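Local coordinates for protein 6-carboxyhexanoate--coa ligase (Bacillus subtilis, PDB 5FLG) that belongs to the 6-carboxyhexanoate--CoA ligase family and holds phosphoaminophosphonic acid-adenylate ester, pimelic acid and magnesium ions within one compact chain, at residues G25-G30 with G144-R149; K74-L79 with V182-A187; K94-L99 with K112-I117; S170-A175 with Y212-A217. All blocks are in the same frame, centred on the assembly; numbering follows the deposited sequence.

Interaction 1: G25-G30 with G144-R149. With ANP (phosphoaminophosphonic acid-adenylate ester), chain D.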
loop_
_atom_site.group_PDB
_atom_site.type_symbol
_atom_site.label_atom_id
_atom_site.label_comp_id
_atom_site.label_asym_id
_atom_site.label_seq_id
_atom_site.Cartn_x
_atom_site.Cartn_y
_atom_site.Cartn_z
ATOM N N GLY A 25 -3.735 1.700 16.324
ATOM C CA GLY A 25 -3.548 0.251 16.355
ATOM C C GLY A 25 -2.252 -0.176 17.021
ATOM O O GLY A 25 -1.412 0.663 17.370
ATOM N N LYS A 26 -2.152 -1.473 17.302
ATOM C CA LYS A 26 -0.888 -2.117 17.627
ATOM C C LYS A 26 -0.096 -2.402 16.349
ATOM O O LYS A 26 -0.615 -3.034 15.430
ATOM C CB LYS A 26 -1.146 -3.439 18.355
ATOM C CG LYS A 26 0.127 -4.145 18.802
ATOM C CD LYS A 26 -0.170 -5.469 19.481
ATOM C CE LYS A 26 1.110 -6.255 19.680
ATOM N NZ LYS A 26 0.870 -7.678 20.057
ATOM N N HIS A 27 1.103 -1.828 16.261
ATOM C CA HIS A 27 2.082 -2.149 15.219
ATOM C C HIS A 27 2.376 -3.642 15.237
ATOM O O HIS A 27 2.748 -4.186 16.264
ATOM C CB HIS A 27 3.393 -1.367 15.482
ATOM C CG HIS A 27 4.521 -1.740 14.561
ATOM N ND1 HIS A 27 4.496 -1.477 13.214
ATOM C CD2 HIS A 27 5.696 -2.376 14.792
ATOM C CE1 HIS A 27 5.587 -1.957 12.645
ATOM N NE2 HIS A 27 6.342 -2.492 13.584
ATOM N N ILE A 28 2.175 -4.322 14.129
ATOM C CA ILE A 28 2.493 -5.755 14.103
ATOM C C ILE A 28 3.830 -5.984 13.401
ATOM O O ILE A 28 4.780 -6.565 13.972
ATOM C CB ILE A 28 1.427 -6.572 13.339
ATOM C CG1 ILE A 28 0.073 -6.538 14.051
ATOM C CG2 ILE A 28 1.902 -8.008 13.182
ATOM C CD1 ILE A 28 0.077 -7.293 15.355
ATOM N N SER A 29 3.907 -5.493 12.174
ATOM C CA SER A 29 5.074 -5.719 11.337
ATOM C C SER A 29 5.355 -4.543 10.398
ATOM O O SER A 29 4.453 -3.815 10.002
ATOM C CB SER A 29 4.887 -6.983 10.510
ATOM O OG SER A 29 6.069 -7.293 9.805
ATOM N N GLY A 30 6.624 -4.382 10.038
ATOM C CA GLY A 30 7.028 -3.438 9.007
ATOM C C GLY A 30 8.157 -4.043 8.196
ATOM O O GLY A 30 8.946 -4.804 8.706
ATOM N N GLY A 144 8.185 7.431 14.892
ATOM C CA GLY A 144 9.594 7.185 14.825
ATOM C C GLY A 144 10.124 7.451 13.444
ATOM O O GLY A 144 9.402 7.922 12.585
ATOM N N VAL A 145 11.431 7.292 13.278
ATOM C CA VAL A 145 12.051 7.515 11.996
ATOM C C VAL A 145 12.258 6.154 11.389
ATOM O O VAL A 145 12.863 5.285 12.009
ATOM C CB VAL A 145 13.417 8.232 12.146
ATOM C CG1 VAL A 145 14.166 8.256 10.824
ATOM C CG2 VAL A 145 13.219 9.654 12.671
ATOM N N ARG A 146 11.780 5.967 10.169
ATOM C CA ARG A 146 11.768 4.636 9.564
ATOM C C ARG A 146 12.800 4.581 8.450
ATOM O O ARG A 146 12.650 5.199 7.434
ATOM C CB ARG A 146 10.392 4.281 9.025
ATOM C CG ARG A 146 10.260 2.792 8.659
ATOM C CD ARG A 146 10.030 1.863 9.863
ATOM N NE ARG A 146 10.137 0.456 9.431
ATOM C CZ ARG A 146 9.927 -0.633 10.176
ATOM N NH1 ARG A 146 9.583 -0.543 11.449
ATOM N NH2 ARG A 146 10.165 -1.841 9.639
ATOM N N VAL A 147 13.883 3.873 8.689
ATOM C CA VAL A 147 14.928 3.724 7.702
ATOM C C VAL A 147 14.419 2.864 6.555
ATOM O O VAL A 147 13.770 1.836 6.768
ATOM C CB VAL A 147 16.161 3.070 8.337
ATOM C CG1 VAL A 147 17.274 2.928 7.312
ATOM C CG2 VAL A 147 16.626 3.910 9.533
ATOM N N SER A 148 14.616 3.355 5.346
ATOM C CA SER A 148 14.049 2.732 4.200
ATOM C C SER A 148 15.087 2.634 3.064
ATOM O O SER A 148 16.160 3.232 3.139
ATOM C CB SER A 148 12.842 3.548 3.788
ATOM O OG SER A 148 12.109 2.896 2.787
ATOM N N ARG A 149 14.743 1.900 2.007
ATOM C CA ARG A 149 15.516 1.878 0.768
ATOM C C ARG A 149 16.876 1.295 0.991
ATOM O O ARG A 149 17.888 1.832 0.502
ATOM C CB ARG A 149 15.658 3.275 0.202
ATOM C CG ARG A 149 14.342 3.804 -0.300
ATOM C CD ARG A 149 14.499 5.206 -0.814
ATOM N NE ARG A 149 13.242 5.671 -1.388
ATOM C CZ ARG A 149 13.168 6.587 -2.338
ATOM N NH1 ARG A 149 14.278 7.213 -2.753
ATOM N NH2 ARG A 149 11.988 6.885 -2.856
HETATM P PG ANP D . 9.186 -7.200 11.899
HETATM O O1G ANP D . 8.088 -7.768 11.044
HETATM O O2G ANP D . 9.284 -7.883 13.236
HETATM O O3G ANP D . 10.525 -7.080 11.248
HETATM P PB ANP D . 9.754 -4.360 12.563
HETATM O O1B ANP D . 10.788 -4.355 11.494
HETATM O O2B ANP D . 8.870 -3.207 12.860
HETATM N N3B ANP D . 8.621 -5.616 12.209
HETATM P PA ANP D . 11.875 -5.467 14.162
HETATM O O1A ANP D . 11.873 -6.448 15.241
HETATM O O2A ANP D . 12.490 -5.734 12.818
HETATM O O3A ANP D . 10.413 -4.824 13.967
HETATM O "O5'" ANP D . 12.639 -4.158 14.817
HETATM C "C5'" ANP D . 12.547 -3.892 16.188
HETATM C "C4'" ANP D . 12.263 -2.403 16.399
HETATM O "O4'" ANP D . 13.281 -1.641 15.738
HETATM C "C3'" ANP D . 10.934 -1.982 15.791
HETATM O "O3'" ANP D . 9.879 -2.050 16.742
HETATM C "C2'" ANP D . 11.181 -0.547 15.426
HETATM O "O2'" ANP D . 11.057 0.252 16.603
HETATM C "C1'" ANP D . 12.627 -0.588 15.020
HETATM N N9 ANP D . 12.703 -0.755 13.564
HETATM C C8 ANP D . 12.462 -1.894 12.824
HETATM N N7 ANP D . 12.720 -1.660 11.515
HETATM C C5 ANP D . 13.088 -0.346 11.415
HETATM C C6 ANP D . 13.456 0.592 10.342
HETATM N N6 ANP D . 13.476 0.224 9.058
HETATM N N1 ANP D . 13.787 1.860 10.671
HETATM C C2 ANP D . 13.746 2.280 11.940
HETATM N N3 ANP D . 13.490 1.488 12.995
HETATM C C4 ANP D . 13.054 0.226 12.764
#
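The guanidinium of R146 overlaps the adenine of the phosphoaminophosphonic acid-adenylate ester and ends against the backbone of G30, where its NH2 lies 3.3 Å from G30 C. N7 of the nucleotide sits over one face of the guanidinium, displaced toward its rim, while PB lies near its plane at the edge. Two N-H groups thus address the beta phosphate: NH1 donates to O2B at 3.1 Å with an angle of 170°, and NH2 to O1B at 3.2 Å, less straight at 151°. O2B receives a second bond from H27, whose NE2 approaches to 2.7 Å with the oxygen near the ring plane. With CG anti to the backbone N (chi1 173°), the H27 ring is carried toward R146, and NE2 comes within 4.3 Å of NH1. The next residue, V147, recognises the adenine edge with its backbone: N donates to N1 at 2.8 Å, and O accepts from N6. R146 is further fixed by a salt bridge to E32 and a hydrogen bond to R124 O. This nucleotide pocket lies between strand 26-36, which carries a classic beta bulge where I28 and S29 face A15 of strand 8-17, and the loop leading to strand 150-151, whose V147 packs on helix 170-184.

Interaction 2: K74-L79 with V182-A187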
loop_
_atom_site.group_PDB
_atom_site.type_symbol
_atom_site.label_atom_id
_atom_site.label_comp_id
_atom_site.label_asym_id
_atom_site.label_seq_id
_atom_site.Cartn_x
_atom_site.Cartn_y
_atom_site.Cartn_z
ATOM N N LYS A 74 23.884 3.096 -4.059
ATOM C CA LYS A 74 25.230 2.959 -3.590
ATOM C C LYS A 74 25.312 1.598 -2.964
ATOM O O LYS A 74 24.465 1.255 -2.127
ATOM C CB LYS A 74 25.512 4.013 -2.527
ATOM C CG LYS A 74 26.818 3.782 -1.791
ATOM C CD LYS A 74 27.992 3.728 -2.754
ATOM C CE LYS A 74 29.296 3.613 -1.985
ATOM N NZ LYS A 74 30.423 4.274 -2.709
ATOM N N THR A 75 26.459 0.965 -3.145
ATOM C CA THR A 75 26.692 -0.369 -2.617
ATOM C C THR A 75 27.794 -0.288 -1.601
ATOM O O THR A 75 28.848 0.174 -1.926
ATOM C CB THR A 75 27.085 -1.325 -3.774
ATOM O OG1 THR A 75 25.962 -1.469 -4.634
ATOM C CG2 THR A 75 27.494 -2.663 -3.287
ATOM N N ILE A 76 27.580 -0.887 -0.435
ATOM C CA ILE A 76 28.542 -0.934 0.648
ATOM C C ILE A 76 28.684 -2.325 1.211
ATOM O O ILE A 76 27.834 -3.201 0.984
ATOM C CB ILE A 76 28.133 -0.019 1.807
ATOM C CG1 ILE A 76 26.770 -0.408 2.339
ATOM C CG2 ILE A 76 28.134 1.449 1.389
ATOM C CD1 ILE A 76 26.383 0.297 3.614
ATOM N N GLN A 77 29.798 -2.541 1.893
ATOM C CA GLN A 77 30.029 -3.704 2.724
ATOM C C GLN A 77 29.227 -3.691 4.008
ATOM O O GLN A 77 28.867 -2.635 4.498
ATOM C CB GLN A 77 31.498 -3.791 3.132
ATOM C CG GLN A 77 32.458 -3.916 1.972
ATOM C CD GLN A 77 32.596 -5.341 1.477
ATOM O OE1 GLN A 77 32.541 -5.564 0.287
ATOM N NE2 GLN A 77 32.807 -6.307 2.385
ATOM N N PRO A 78 28.806 -4.887 4.466
ATOM C CA PRO A 78 28.239 -4.986 5.787
ATOM C C PRO A 78 29.309 -4.656 6.805
ATOM O O PRO A 78 30.486 -4.861 6.565
ATOM C CB PRO A 78 27.807 -6.459 5.891
ATOM C CG PRO A 78 28.759 -7.171 4.989
ATOM C CD PRO A 78 29.038 -6.213 3.850
ATOM N N LEU A 79 28.883 -4.151 7.946
ATOM C CA LEU A 79 29.755 -4.073 9.105
ATOM C C LEU A 79 30.336 -5.436 9.405
ATOM O O LEU A 79 29.641 -6.442 9.311
ATOM C CB LEU A 79 28.973 -3.569 10.321
ATOM C CG LEU A 79 28.416 -2.149 10.229
ATOM C CD1 LEU A 79 27.415 -1.925 11.347
ATOM C CD2 LEU A 79 29.511 -1.085 10.263
ATOM N N VAL A 182 22.754 2.712 8.495
ATOM C CA VAL A 182 22.665 3.711 9.525
ATOM C C VAL A 182 24.066 4.119 9.987
ATOM O O VAL A 182 24.347 5.297 10.160
ATOM C CB VAL A 182 21.810 3.216 10.691
ATOM C CG1 VAL A 182 21.920 4.152 11.881
ATOM C CG2 VAL A 182 20.354 3.117 10.255
ATOM N N SER A 183 24.937 3.141 10.194
ATOM C CA SER A 183 26.253 3.422 10.751
ATOM C C SER A 183 27.134 4.265 9.824
ATOM O O SER A 183 28.059 4.940 10.276
ATOM C CB SER A 183 26.950 2.131 11.054
ATOM O OG SER A 183 28.163 2.357 11.731
ATOM N N ARG A 184 26.928 4.081 8.526
ATOM C CA ARG A 184 27.600 4.860 7.499
ATOM C C ARG A 184 27.332 6.372 7.664
ATOM O O ARG A 184 28.131 7.210 7.278
ATOM C CB ARG A 184 27.085 4.389 6.148
ATOM C CG ARG A 184 27.714 5.076 4.954
ATOM C CD ARG A 184 28.016 4.066 3.854
ATOM N NE ARG A 184 28.531 4.708 2.648
ATOM C CZ ARG A 184 27.815 5.544 1.911
ATOM N NH1 ARG A 184 26.578 5.844 2.281
ATOM N NH2 ARG A 184 28.343 6.102 0.837
ATOM N N HIS A 185 26.150 6.727 8.122
ATOM C CA HIS A 185 25.823 8.131 8.222
ATOM C C HIS A 185 26.782 8.895 9.129
ATOM O O HIS A 185 26.995 8.535 10.261
ATOM C CB HIS A 185 24.398 8.306 8.692
ATOM C CG HIS A 185 23.879 9.687 8.490
ATOM N ND1 HIS A 185 24.355 10.768 9.207
ATOM C CD2 HIS A 185 22.992 10.184 7.600
ATOM C CE1 HIS A 185 23.760 11.871 8.788
ATOM N NE2 HIS A 185 22.903 11.540 7.836
ATOM N N PRO A 186 27.403 9.949 8.607
ATOM C CA PRO A 186 28.442 10.591 9.451
ATOM C C PRO A 186 27.960 11.151 10.803
ATOM O O PRO A 186 28.727 11.184 11.748
ATOM C CB PRO A 186 29.015 11.713 8.565
ATOM C CG PRO A 186 28.127 11.844 7.383
ATOM C CD PRO A 186 27.152 10.656 7.340
ATOM N N ALA A 187 26.674 11.403 10.980
ATOM C CA ALA A 187 26.223 11.918 12.289
ATOM C C ALA A 187 25.893 10.833 13.333
ATOM O O ALA A 187 25.757 11.127 14.535
ATOM C CB ALA A 187 25.048 12.860 12.094
#
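R184 and I76 meet where helix 170-184 packs its C-terminal part against strand 74-76, an outermost strand of a small three-stranded parallel sheet. Aliphatic carbons of K74, I76 and L79 meet the end of the R184 chain and S183. I76 CG2 approaches R184 NE to 3.5 Å and R184 CD to 3.6 Å, so the branch methyl lies where the arginine chain enters its guanidinium. The R184 and K74 side chains cross at about a right angle, K74 CG lying over one face of the guanidinium, 3.8 Å from R184 NH2. K74 NZ and R184 NH2 are 4.5 Å from each other, a proximity of like charges that solvent at this surface contact may soften. Farther along, L79 spreads both methyls toward S183, CD2 lying 4.0 Å from OG. In the next shell, I250 touches both I76 and R184 from the central strand 250-252, and S180 OG takes the backbone N-H of L79, tying the loop after strand 74-76 to the helix. K208 NZ bonds to the carbonyl oxygens of S183 and H185. Just past R184, H185 ND1 accepts the N-H of A187 at 3.0 Å, the donor lying close to the imidazole plane.

Interaction 3: K94-L99 with K112-I117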
loop_
_atom_site.group_PDB
_atom_site.type_symbol
_atom_site.label_atom_id
_atom_site.label_comp_id
_atom_site.label_asym_id
_atom_site.label_seq_id
_atom_site.Cartn_x
_atom_site.Cartn_y
_atom_site.Cartn_z
ATOM N N LYS A 94 24.126 -4.751 30.276
ATOM C CA LYS A 94 25.334 -4.207 30.848
ATOM C C LYS A 94 26.458 -4.175 29.832
ATOM O O LYS A 94 27.201 -3.220 29.745
ATOM C CB LYS A 94 25.737 -5.064 32.031
ATOM C CG LYS A 94 26.669 -4.375 33.002
ATOM C CD LYS A 94 26.626 -5.063 34.365
ATOM C CE LYS A 94 27.914 -4.829 35.141
ATOM N NZ LYS A 94 28.243 -6.003 35.996
ATOM N N LEU A 95 26.641 -5.278 29.134
ATOM C CA LEU A 95 27.535 -5.310 28.002
ATOM C C LEU A 95 27.172 -4.247 26.954
ATOM O O LEU A 95 28.062 -3.500 26.484
ATOM C CB LEU A 95 27.488 -6.707 27.347
ATOM C CG LEU A 95 28.422 -6.867 26.142
ATOM C CD1 LEU A 95 29.839 -6.541 26.582
ATOM C CD2 LEU A 95 28.357 -8.292 25.580
ATOM N N ALA A 96 25.884 -4.161 26.590
ATOM C CA ALA A 96 25.491 -3.176 25.605
ATOM C C ALA A 96 25.980 -1.770 26.044
ATOM O O ALA A 96 26.401 -0.998 25.206
ATOM C CB ALA A 96 23.990 -3.169 25.374
ATOM N N ARG A 97 25.889 -1.465 27.340
ATOM C CA ARG A 97 26.160 -0.115 27.838
ATOM C C ARG A 97 27.665 0.137 27.869
ATOM O O ARG A 97 28.100 1.215 27.548
ATOM C CB ARG A 97 25.559 0.101 29.229
ATOM C CG ARG A 97 24.043 0.288 29.205
ATOM C CD ARG A 97 23.491 0.737 30.560
ATOM N NE ARG A 97 23.580 -0.323 31.551
ATOM C CZ ARG A 97 22.644 -1.260 31.772
ATOM N NH1 ARG A 97 21.482 -1.243 31.133
ATOM N NH2 ARG A 97 22.856 -2.193 32.688
ATOM N N LEU A 98 28.432 -0.919 28.105
ATOM C CA LEU A 98 29.888 -0.890 28.032
ATOM C C LEU A 98 30.364 -0.604 26.606
ATOM O O LEU A 98 31.100 0.363 26.377
ATOM C CB LEU A 98 30.458 -2.228 28.526
ATOM C CG LEU A 98 31.984 -2.387 28.490
ATOM C CD1 LEU A 98 32.670 -1.269 29.256
ATOM C CD2 LEU A 98 32.398 -3.743 29.046
ATOM N N LEU A 99 29.800 -1.331 25.645
ATOM C CA LEU A 99 30.105 -1.131 24.230
ATOM C C LEU A 99 29.707 0.254 23.729
ATOM O O LEU A 99 30.425 0.830 22.945
ATOM C CB LEU A 99 29.375 -2.172 23.363
ATOM C CG LEU A 99 29.829 -3.619 23.601
ATOM C CD1 LEU A 99 28.929 -4.642 22.914
ATOM C CD2 LEU A 99 31.267 -3.795 23.145
ATOM N N LYS A 112 20.639 8.403 30.497
ATOM C CA LYS A 112 19.443 9.183 30.236
ATOM C C LYS A 112 18.584 8.435 29.217
ATOM O O LYS A 112 17.346 8.496 29.273
ATOM C CB LYS A 112 19.775 10.573 29.721
ATOM C CG LYS A 112 20.338 11.534 30.778
ATOM C CD LYS A 112 20.880 12.796 30.124
ATOM C CE LYS A 112 21.456 13.759 31.157
ATOM N NZ LYS A 112 21.839 15.045 30.502
ATOM N N ALA A 113 19.233 7.847 28.215
ATOM C CA ALA A 113 18.493 7.178 27.167
ATOM C C ALA A 113 17.814 5.946 27.747
ATOM O O ALA A 113 16.649 5.678 27.457
ATOM C CB ALA A 113 19.406 6.797 26.022
ATOM N N TYR A 114 18.525 5.224 28.605
ATOM C CA TYR A 114 17.962 4.000 29.211
ATOM C C TYR A 114 16.761 4.249 30.098
ATOM O O TYR A 114 15.805 3.477 30.058
ATOM C CB TYR A 114 18.992 3.212 30.003
ATOM C CG TYR A 114 19.589 2.089 29.196
ATOM C CD1 TYR A 114 20.617 2.347 28.295
ATOM C CD2 TYR A 114 19.046 0.802 29.229
ATOM C CE1 TYR A 114 21.136 1.358 27.498
ATOM C CE2 TYR A 114 19.600 -0.225 28.467
ATOM C CZ TYR A 114 20.611 0.075 27.570
ATOM O OH TYR A 114 21.205 -0.864 26.788
ATOM N N GLU A 115 16.721 5.408 30.746
ATOM C CA GLU A 115 15.519 5.844 31.447
ATOM C C GLU A 115 14.316 6.036 30.538
ATOM O O GLU A 115 13.197 5.920 30.988
ATOM C CB GLU A 115 15.780 7.134 32.234
ATOM C CG GLU A 115 16.739 6.904 33.393
ATOM C CD GLU A 115 17.031 8.167 34.184
ATOM O OE1 GLU A 115 16.379 9.186 33.918
ATOM O OE2 GLU A 115 17.893 8.109 35.082
ATOM N N GLN A 116 14.542 6.362 29.277
ATOM C CA GLN A 116 13.455 6.693 28.374
ATOM C C GLN A 116 13.029 5.537 27.465
ATOM O O GLN A 116 11.925 5.515 26.948
ATOM C CB GLN A 116 13.831 7.933 27.580
ATOM C CG GLN A 116 13.744 9.170 28.465
ATOM C CD GLN A 116 14.485 10.366 27.919
ATOM O OE1 GLN A 116 14.062 10.974 26.939
ATOM N NE2 GLN A 116 15.645 10.644 28.488
ATOM N N ILE A 117 13.829 4.488 27.457
ATOM C CA ILE A 117 13.597 3.394 26.534
ATOM C C ILE A 117 12.235 2.719 26.717
ATOM O O ILE A 117 11.470 2.718 25.774
ATOM C CB ILE A 117 14.744 2.381 26.578
ATOM C CG1 ILE A 117 15.897 2.914 25.726
ATOM C CG2 ILE A 117 14.271 1.026 26.040
ATOM C CD1 ILE A 117 17.225 2.248 25.981
#
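R97 leaves its helix with CG anti to the carbonyl carbon (chi1 -75°), which carries CG and CD over one face of the Y114 ring, and the bend at chi3 (-70°) then brings the guanidinium back over the same face. The aliphatic part lands first: CD sits 4.0 Å from the ring centroid in a CH-pi contact, and CG approaches Y114 CE1 to 3.5 Å. The guanidinium follows as a cation-pi partner, with CZ 4.8 Å from the centroid. It does not lie flat on the ring; the planes stand 84° apart, so NH1 points an edge of the guanidinium at CE2 from 3.4 Å. I117 CD1 covers the opposite face over its centre, and the phenol is thus clamped between an arginine and a methyl group. At the far end Y114 OH lies against A96 CB and is hydrogen-bonded to Q93, about one turn earlier on the same helix as A96. The contact joins helices 89-102 and 107-116, which lie side by side on the mixed sheet, A96, Y114 and I117 all resting on L192 of strand 188-194.

Interaction 4: S170-A175 with Y212-A217. With PML (pimelic acid), chain C.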
loop_
_atom_site.group_PDB
_atom_site.type_symbol
_atom_site.label_atom_id
_atom_site.label_comp_id
_atom_site.label_asym_id
_atom_site.label_seq_id
_atom_site.Cartn_x
_atom_site.Cartn_y
_atom_site.Cartn_z
ATOM N N SER A 170 16.650 -14.344 7.997
ATOM C CA SER A 170 16.155 -13.096 7.460
ATOM C C SER A 170 16.286 -11.924 8.438
ATOM O O SER A 170 16.461 -10.793 8.010
ATOM C CB SER A 170 14.691 -13.241 7.114
ATOM O OG SER A 170 14.540 -14.219 6.123
ATOM N N ARG A 171 15.968 -12.178 9.704
ATOM C CA ARG A 171 16.100 -11.167 10.743
ATOM C C ARG A 171 17.497 -10.519 10.668
ATOM O O ARG A 171 17.647 -9.304 10.912
ATOM C CB ARG A 171 15.922 -11.802 12.135
ATOM C CG ARG A 171 14.497 -11.838 12.648
ATOM C CD ARG A 171 14.467 -12.106 14.144
ATOM N NE ARG A 171 13.113 -12.038 14.720
ATOM C CZ ARG A 171 12.373 -13.108 14.991
ATOM N NH1 ARG A 171 12.818 -14.307 14.651
ATOM N NH2 ARG A 171 11.163 -12.996 15.531
ATOM N N ILE A 172 18.521 -11.356 10.511
ATOM C CA ILE A 172 19.906 -10.865 10.607
ATOM C C ILE A 172 20.255 -10.095 9.345
ATOM O O ILE A 172 20.788 -8.966 9.402
ATOM C CB ILE A 172 20.912 -11.996 10.834
ATOM C CG1 ILE A 172 20.693 -12.633 12.198
ATOM C CG2 ILE A 172 22.338 -11.490 10.686
ATOM C CD1 ILE A 172 21.324 -14.010 12.331
ATOM N N LYS A 173 19.797 -10.615 8.217
ATOM C CA LYS A 173 19.956 -9.889 6.956
ATOM C C LYS A 173 19.348 -8.481 7.001
ATOM O O LYS A 173 19.991 -7.500 6.634
ATOM C CB LYS A 173 19.333 -10.643 5.823
ATOM C CG LYS A 173 19.682 -10.035 4.485
ATOM C CD LYS A 173 19.044 -10.823 3.352
ATOM C CE LYS A 173 17.545 -10.910 3.541
ATOM N NZ LYS A 173 16.908 -11.223 2.268
ATOM N N GLU A 174 18.134 -8.392 7.522
ATOM C CA GLU A 174 17.448 -7.130 7.631
ATOM C C GLU A 174 18.123 -6.197 8.622
ATOM O O GLU A 174 18.402 -5.062 8.294
ATOM C CB GLU A 174 15.966 -7.340 7.976
ATOM C CG GLU A 174 15.154 -7.895 6.802
ATOM C CD GLU A 174 13.856 -8.640 7.205
ATOM O OE1 GLU A 174 13.459 -8.666 8.397
ATOM O OE2 GLU A 174 13.213 -9.207 6.309
ATOM N N ALA A 175 18.493 -6.714 9.785
ATOM C CA ALA A 175 19.049 -5.889 10.805
ATOM C C ALA A 175 20.412 -5.379 10.376
ATOM O O ALA A 175 20.768 -4.225 10.650
ATOM C CB ALA A 175 19.170 -6.669 12.086
ATOM N N TYR A 212 29.202 -4.452 14.186
ATOM C CA TYR A 212 27.879 -4.995 14.588
ATOM C C TYR A 212 28.072 -6.039 15.668
ATOM O O TYR A 212 28.532 -7.162 15.403
ATOM C CB TYR A 212 27.203 -5.621 13.383
ATOM C CG TYR A 212 25.772 -6.157 13.591
ATOM C CD1 TYR A 212 24.685 -5.312 13.448
ATOM C CD2 TYR A 212 25.528 -7.512 13.584
ATOM C CE1 TYR A 212 23.395 -5.784 13.447
ATOM C CE2 TYR A 212 24.223 -8.019 13.637
ATOM C CZ TYR A 212 23.164 -7.145 13.565
ATOM O OH TYR A 212 21.878 -7.577 13.653
ATOM N N GLN A 213 27.785 -5.642 16.904
ATOM C CA GLN A 213 28.076 -6.445 18.069
ATOM C C GLN A 213 26.787 -7.083 18.531
ATOM O O GLN A 213 25.971 -6.426 19.156
ATOM C CB GLN A 213 28.662 -5.575 19.180
ATOM C CG GLN A 213 30.050 -5.029 18.870
ATOM C CD GLN A 213 31.148 -6.052 19.097
ATOM O OE1 GLN A 213 31.020 -6.971 19.914
ATOM N NE2 GLN A 213 32.228 -5.915 18.350
ATOM N N ARG A 214 26.549 -8.338 18.120
ATOM C CA ARG A 214 25.341 -9.024 18.528
ATOM C C ARG A 214 25.439 -9.399 19.992
ATOM O O ARG A 214 26.462 -9.871 20.439
ATOM C CB ARG A 214 25.166 -10.312 17.692
ATOM C CG ARG A 214 25.202 -10.061 16.220
ATOM C CD ARG A 214 25.107 -11.339 15.413
ATOM N NE ARG A 214 23.804 -11.948 15.559
ATOM C CZ ARG A 214 23.602 -13.214 15.902
ATOM N NH1 ARG A 214 24.619 -13.993 16.203
ATOM N NH2 ARG A 214 22.368 -13.691 15.966
ATOM N N ILE A 215 24.320 -9.321 20.698
ATOM C CA ILE A 215 24.254 -9.704 22.070
ATOM C C ILE A 215 23.084 -10.691 22.253
ATOM O O ILE A 215 21.924 -10.356 22.003
ATOM C CB ILE A 215 24.048 -8.460 22.944
ATOM C CG1 ILE A 215 25.210 -7.468 22.726
ATOM C CG2 ILE A 215 23.941 -8.867 24.393
ATOM C CD1 ILE A 215 25.049 -6.133 23.423
ATOM N N THR A 216 23.389 -11.923 22.654
ATOM C CA THR A 216 22.442 -13.022 22.417
ATOM C C THR A 216 21.225 -13.042 23.351
ATOM O O THR A 216 20.206 -13.622 23.011
ATOM C CB THR A 216 23.111 -14.394 22.487
ATOM O OG1 THR A 216 23.705 -14.589 23.784
ATOM C CG2 THR A 216 24.123 -14.534 21.396
ATOM N N ALA A 217 21.280 -12.314 24.449
ATOM C CA ALA A 217 20.096 -12.094 25.247
ATOM C C ALA A 217 20.030 -10.638 25.666
ATOM O O ALA A 217 20.903 -10.166 26.403
ATOM C CB ALA A 217 20.125 -12.987 26.484
HETATM C C1 PML C . 20.477 -10.330 15.094
HETATM O O11 PML C . 21.672 -10.025 14.774
HETATM O O12 PML C . 20.146 -11.554 15.285
HETATM C C2 PML C . 19.598 -9.186 15.633
HETATM C C3 PML C . 18.252 -8.960 14.963
HETATM C C4 PML C . 17.173 -8.413 15.914
HETATM C C5 PML C . 16.443 -7.182 15.412
HETATM C C6 PML C . 14.921 -7.263 15.500
HETATM C C7 PML C . 14.358 -8.431 14.687
HETATM O O71 PML C . 14.585 -8.481 13.455
HETATM O O72 PML C . 13.583 -9.248 15.246
#
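A175 and I172 supply the apolar side of this contact, facing Y212 and R214 of the neighbouring strand. A175 CB lies 3.3 Å from Y212 OH, close against the end of the phenol, and the I172 side chain crosses that of R214 at about a right angle, I172 CD1 being 3.8 Å from R214 NH2. The same helix face also meets pimelic acid, as A175 CB touches its C3. Hydrogen bonds hold the C1 carboxylate on the strand side. O11 is gripped twice, by Y212 OH at 2.7 Å and by R214 NE at 3.0 Å, and R214 NH2 reaches O12 at 3.2 Å in a nearly straight bond. A bend at chi3 (68°) turns the guanidinium so that its NE and NH2 edge meets the carboxylate, which lies near its plane. R214 NH1 is held by T83. At the other end of the ligand, R171, extended from CG to NE, donates from NE to O72 at 2.9 Å in a clearly bent bond (133°), with the carboxylate again near the guanidinium plane. Its NH2 forms a salt bridge with D197, a residue of the magnesium site. Arginines at both ends, with A175 against C3 and I172 beside the C1 carboxylate, are consistent with a pocket for a molecule with two carboxylates.

Interaction 4 is fully buried and interaction 1 partly so; both are organised around ligands, with arginines binding phosphate or carboxylate oxygens. Interaction 2 is a surface contact and interaction 3 partly buried; the first rests on aliphatic carbons against an arginine, the second on an arginine over a phenol face. No clear hydrogen bond joins the segments of any of the four; in interactions 1 and 4 the bonds run to the ligands. Helix 170-184 serves interaction 4 with its start and interaction 2 with its far part. V147 of interaction 1 touches V182 of interaction 2, and L79 packs on Y212 of interaction 4. Interaction 3 reaches strand 211-215 through A96 and L99, which rest on I215 and Q213.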